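Local coordinates for protein putative nitroreductase (Thermotoga maritima, PDB 1VKW) that is a putative nitroreductase of the FMN-dependent nitroreductase clan and probably acts as an oxidoreductase, at residues L134-L138 / E139-P143; P143-V146 / K147-M151. All blocks are in the same frame, centred on the assembly; numbering follows the deposited sequence.

Interaction 1 (134-138 with 139-143) holds a short 3-10 turn within the loop between helix 130-133 and helix 143-153, and interaction 2 (143-146 with 147-151) is the first part of helix 143-153, into which that loop runs. They share Pro143, Pro142 is the N-cap of the helix, and their centres lie about 9 Å apart. Side chains join them as well: Leu141 CB packs on Val146 CG2 at 3.7 Å, and Leu138 CD1 lies 4.2 Å from the same methyl. Leu141 CD2 also approaches Val149 CG2, at 4.3 Å. No ligand takes part in either contact; together they join the loop to the start of its helix.

Interaction 1 of 2, residues L134-L138 / E139-P143; sequences LENDL and EELPP
The backbone N of Glu140 donates to Asp137 O at 2.8 Å, closing one turn of 3-10 helix in the loop that joins helix 130-133 to helix 143-153. The next i to i+3 bond, Leu141 N to Leu138 O, is longer at 3.3 Å. Both donors lie well above the plane of the carbonyl they use, consistent with the tight winding of a 3-10 turn. One water donates to Leu138 O and also to Leu141 O, bridging the two carbonyls.

The side chain of Glu140 folds back over the start of the turn. Its CG stands beside the backbone N and the chain then runs extended, bringing OE1 to Asp137 N in a weak 3.3 Å bond. The other oxygen, OE2, comes within 3.6 Å of Asp137 OD2; the carboxylate planes are turned well away from coplanar, and these like charges would probably repel each other. Asn136 sets its amide nearly perpendicular to the Glu140 carboxylate, at 85°, while its ND2 bonds to the carbonyl of Tyr168 on strand 165-168, tying the loop to the sheet.

Leu141 fills the apolar side of the turn with its two methyls divided between neighbours. CD1 meets Asn136 CB at 3.6 Å, the two side chains crossing at about a right angle, whereas CD2 is directed at Leu134 and Leu138. An alanine here takes away both methyls and would probably open a gap beside Leu134 and Leu138 and strip the cover from Asn136 CB, with the Leu134 methyls freer to turn. Leu134 has its CG opposite the backbone N across the first torsion (chi1 -164°), and this aims its end at Leu141: the two side chains meet tip to tip, CD2 to CD2, at 3.5 Å.

Interaction 2 of 2, residues P143-V146 / K147-M151; sequences PEIV and KIVEM
Val146 and Glu150 lie one turn apart, their side chains crossing at a slant. Val146 has CG1 opposite its backbone N (chi1 177°), which turns that methyl to the extended Glu150 chain. Glu150 OE2 comes to 3.0 Å from Val146 CG1, closer than a carbon and an oxygen normally pack, so its exact position is doubtful; Glu150 CG lies 3.2 Å from Val146 O.

Ile145 faces the protein interior and meets two residues further along. Its CD1 lies 4.3 Å from Ile148 CD1, and its CG2 is equally far from Val149 CG2, so the two branches serve different neighbours. Val149 also lays CG2 against Ile145 O at 3.3 Å. This is the buried stripe of an amphipathic alpha-helix: Ile145, Ile148 and Val149 all touch Leu173 of strand 172-176, and Ile148 also reaches Thr193 and Ile197 of helix 180-198.

Four i to i+4 backbone bonds join 143-146 to 147-151, the Val149 N to Ile145 O bond (2.9 Å) being the straightest at 167°. Lys147 CB rests 3.5 Å from Glu144 O; beyond it the extended chain leads away from 143-146, and its ammonium makes a cation-pi contact with Phe16.

Interaction 1 of 2, residues L134-L138 / E139-P143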
loop_
_atom_site.group_PDB
_atom_site.type_symbol
_atom_site.label_atom_id
_atom_site.label_comp_id
_atom_site.label_asym_id
_atom_site.label_seq_id
_atom_site.Cartn_x
_atom_site.Cartn_y
_atom_site.Cartn_z
ATOM N N LEU A 134 17.693 1.621 7.381
ATOM C CA LEU A 134 18.543 0.887 6.467
ATOM C C LEU A 134 19.717 0.276 7.213
ATOM O O LEU A 134 20.431 0.973 7.929
ATOM C CB LEU A 134 19.033 1.867 5.402
ATOM C CG LEU A 134 19.651 1.407 4.088
ATOM C CD1 LEU A 134 18.793 0.363 3.398
ATOM C CD2 LEU A 134 19.857 2.637 3.203
ATOM N N GLU A 135 19.922 -1.028 7.058
ATOM C CA GLU A 135 21.082 -1.685 7.656
ATOM C C GLU A 135 22.364 -1.299 6.909
ATOM O O GLU A 135 23.428 -1.172 7.516
ATOM C CB GLU A 135 20.875 -3.199 7.699
ATOM C CG GLU A 135 19.651 -3.591 8.524
ATOM C CD GLU A 135 19.445 -5.093 8.614
ATOM O OE1 GLU A 135 20.440 -5.819 8.816
ATOM O OE2 GLU A 135 18.284 -5.547 8.493
ATOM N N ASN A 136 22.238 -1.052 5.610
ATOM C CA ASN A 136 23.356 -0.631 4.757
ATOM C C ASN A 136 23.685 0.840 4.900
ATOM O O ASN A 136 22.831 1.645 5.253
ATOM C CB ASN A 136 23.019 -0.843 3.282
ATOM C CG ASN A 136 22.459 -2.211 2.997
ATOM O OD1 ASN A 136 21.330 -2.521 3.379
ATOM N ND2 ASN A 136 23.237 -3.034 2.302
ATOM N N ASP A 137 24.923 1.189 4.575
ATOM C CA ASP A 137 25.289 2.574 4.404
ATOM C C ASP A 137 24.607 3.010 3.118
ATOM O O ASP A 137 24.604 2.278 2.127
ATOM C CB ASP A 137 26.805 2.736 4.322
ATOM C CG ASP A 137 27.492 2.558 5.678
ATOM O OD1 ASP A 137 26.815 2.664 6.732
ATOM O OD2 ASP A 137 28.717 2.321 5.787
ATOM N N LEU A 138 24.004 4.192 3.146
ATOM C CA LEU A 138 23.202 4.672 2.020
ATOM C C LEU A 138 24.050 4.665 0.737
ATOM O O LEU A 138 23.537 4.452 -0.358
ATOM C CB LEU A 138 22.645 6.065 2.353
ATOM C CG LEU A 138 21.509 6.705 1.543
ATOM C CD1 LEU A 138 20.471 5.713 1.077
ATOM C CD2 LEU A 138 20.851 7.814 2.369
ATOM N N GLU A 139 25.362 4.832 0.905
ATOM C CA GLU A 139 26.325 4.824 -0.200
ATOM C C GLU A 139 26.546 3.439 -0.835
ATOM O O GLU A 139 27.045 3.343 -1.954
ATOM C CB GLU A 139 27.677 5.379 0.280
ATOM C CG GLU A 139 27.601 6.657 1.116
ATOM C CD GLU A 139 27.691 6.398 2.616
ATOM O OE1 GLU A 139 26.705 5.898 3.195
ATOM O OE2 GLU A 139 28.754 6.694 3.216
ATOM N N GLU A 140 26.203 2.370 -0.120
ATOM C CA GLU A 140 26.310 1.007 -0.662
ATOM C C GLU A 140 25.132 0.646 -1.586
ATOM O O GLU A 140 25.082 -0.466 -2.143
ATOM C CB GLU A 140 26.401 -0.005 0.485
ATOM C CG GLU A 140 27.652 0.166 1.344
ATOM C CD GLU A 140 27.580 -0.554 2.681
ATOM O OE1 GLU A 140 26.565 -1.220 2.971
ATOM O OE2 GLU A 140 28.558 -0.447 3.457
ATOM N N LEU A 141 24.189 1.578 -1.747
ATOM C CA LEU A 141 23.004 1.351 -2.569
ATOM C C LEU A 141 23.135 1.945 -3.957
ATOM O O LEU A 141 23.406 3.142 -4.097
ATOM C CB LEU A 141 21.777 1.969 -1.906
ATOM C CG LEU A 141 21.044 1.066 -0.928
ATOM C CD1 LEU A 141 21.987 0.416 0.073
ATOM C CD2 LEU A 141 19.961 1.889 -0.245
ATOM N N PRO A 142 22.897 1.139 -4.988
ATOM C CA PRO A 142 22.811 1.686 -6.338
ATOM C C PRO A 142 21.566 2.579 -6.419
ATOM O O PRO A 142 20.652 2.432 -5.590
ATOM C CB PRO A 142 22.677 0.452 -7.241
ATOM C CG PRO A 142 22.601 -0.715 -6.369
ATOM C CD PRO A 142 22.663 -0.310 -4.952
ATOM N N PRO A 143 21.528 3.488 -7.389
ATOM C CA PRO A 143 20.433 4.455 -7.493
ATOM C C PRO A 143 19.027 3.841 -7.532
ATOM O O PRO A 143 18.102 4.419 -6.966
ATOM C CB PRO A 143 20.751 5.215 -8.786
ATOM C CG PRO A 143 22.214 5.060 -8.959
ATOM C CD PRO A 143 22.535 3.686 -8.445
HETATM O O HOH W 1 23.573 6.018 -2.708
#

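Interaction 2 of 2, residues P143-V146 / K147-M151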
loop_
_atom_site.group_PDB
_atom_site.type_symbol
_atom_site.label_atom_id
_atom_site.label_comp_id
_atom_site.label_asym_id
_atom_site.label_seq_id
_atom_site.Cartn_x
_atom_site.Cartn_y
_atom_site.Cartn_z
ATOM N N PRO A 143 21.528 3.488 -7.389
ATOM C CA PRO A 143 20.433 4.455 -7.493
ATOM C C PRO A 143 19.027 3.841 -7.532
ATOM O O PRO A 143 18.102 4.419 -6.966
ATOM C CB PRO A 143 20.751 5.215 -8.786
ATOM C CG PRO A 143 22.214 5.060 -8.959
ATOM C CD PRO A 143 22.535 3.686 -8.445
ATOM N N GLU A 144 18.861 2.676 -8.156
ATOM C CA GLU A 144 17.525 2.075 -8.222
ATOM C C GLU A 144 17.055 1.740 -6.805
ATOM O O GLU A 144 15.879 1.882 -6.480
ATOM C CB GLU A 144 17.489 0.798 -9.079
ATOM C CG GLU A 144 17.810 0.986 -10.548
ATOM C CD GLU A 144 19.298 0.961 -10.848
ATOM O OE1 GLU A 144 20.116 1.008 -9.895
ATOM O OE2 GLU A 144 19.643 0.904 -12.045
ATOM N N ILE A 145 17.982 1.304 -5.958
ATOM C CA ILE A 145 17.601 0.814 -4.636
ATOM C C ILE A 145 17.285 1.978 -3.696
ATOM O O ILE A 145 16.341 1.901 -2.902
ATOM C CB ILE A 145 18.676 -0.111 -4.047
ATOM C CG1 ILE A 145 19.133 -1.148 -5.086
ATOM C CG2 ILE A 145 18.156 -0.797 -2.803
ATOM C CD1 ILE A 145 17.998 -1.952 -5.747
ATOM N N VAL A 146 18.062 3.057 -3.801
ATOM C CA VAL A 146 17.762 4.277 -3.058
ATOM C C VAL A 146 16.296 4.656 -3.335
ATOM O O VAL A 146 15.521 4.878 -2.401
ATOM C CB VAL A 146 18.700 5.431 -3.433
ATOM C CG1 VAL A 146 18.309 6.691 -2.701
ATOM C CG2 VAL A 146 20.163 5.072 -3.109
ATOM N N LYS A 147 15.904 4.651 -4.606
ATOM C CA LYS A 147 14.534 5.019 -4.969
ATOM C C LYS A 147 13.491 4.087 -4.341
ATOM O O LYS A 147 12.494 4.553 -3.777
ATOM C CB LYS A 147 14.362 5.034 -6.487
ATOM C CG LYS A 147 13.047 5.652 -6.948
ATOM C CD LYS A 147 13.050 5.870 -8.459
ATOM C CE LYS A 147 12.023 6.930 -8.887
ATOM N NZ LYS A 147 12.074 7.174 -10.351
ATOM N N ILE A 148 13.714 2.776 -4.428
ATOM C CA ILE A 148 12.768 1.807 -3.844
ATOM C C ILE A 148 12.653 1.999 -2.332
ATOM O O ILE A 148 11.553 1.965 -1.797
ATOM C CB ILE A 148 13.166 0.354 -4.165
ATOM C CG1 ILE A 148 13.004 0.071 -5.663
ATOM C CG2 ILE A 148 12.313 -0.605 -3.379
ATOM C CD1 ILE A 148 13.782 -1.119 -6.130
ATOM N N VAL A 149 13.777 2.212 -1.650
ATOM C CA VAL A 149 13.753 2.398 -0.202
ATOM C C VAL A 149 12.997 3.666 0.192
ATOM O O VAL A 149 12.215 3.657 1.157
ATOM C CB VAL A 149 15.169 2.410 0.415
ATOM C CG1 VAL A 149 15.093 2.715 1.917
ATOM C CG2 VAL A 149 15.822 1.040 0.254
ATOM N N GLU A 150 13.243 4.749 -0.539
ATOM C CA GLU A 150 12.555 6.007 -0.300
ATOM C C GLU A 150 11.049 5.840 -0.454
ATOM O O GLU A 150 10.270 6.352 0.347
ATOM C CB GLU A 150 13.068 7.093 -1.261
ATOM C CG GLU A 150 14.476 7.578 -0.944
ATOM C CD GLU A 150 15.124 8.395 -2.051
ATOM O OE1 GLU A 150 14.464 8.707 -3.070
ATOM O OE2 GLU A 150 16.321 8.748 -1.892
HETATM N N MSE A 151 10.635 5.114 -1.486
HETATM C CA MSE A 151 9.201 4.885 -1.739
HETATM C C MSE A 151 8.577 3.960 -0.699
HETATM O O MSE A 151 7.402 4.109 -0.360
HETATM C CB MSE A 151 8.991 4.286 -3.127
HETATM C CG MSE A 151 9.357 5.198 -4.259
HETATM SE SE MSE A 151 8.291 6.847 -4.290
HETATM C CE MSE A 151 9.582 8.034 -3.301
#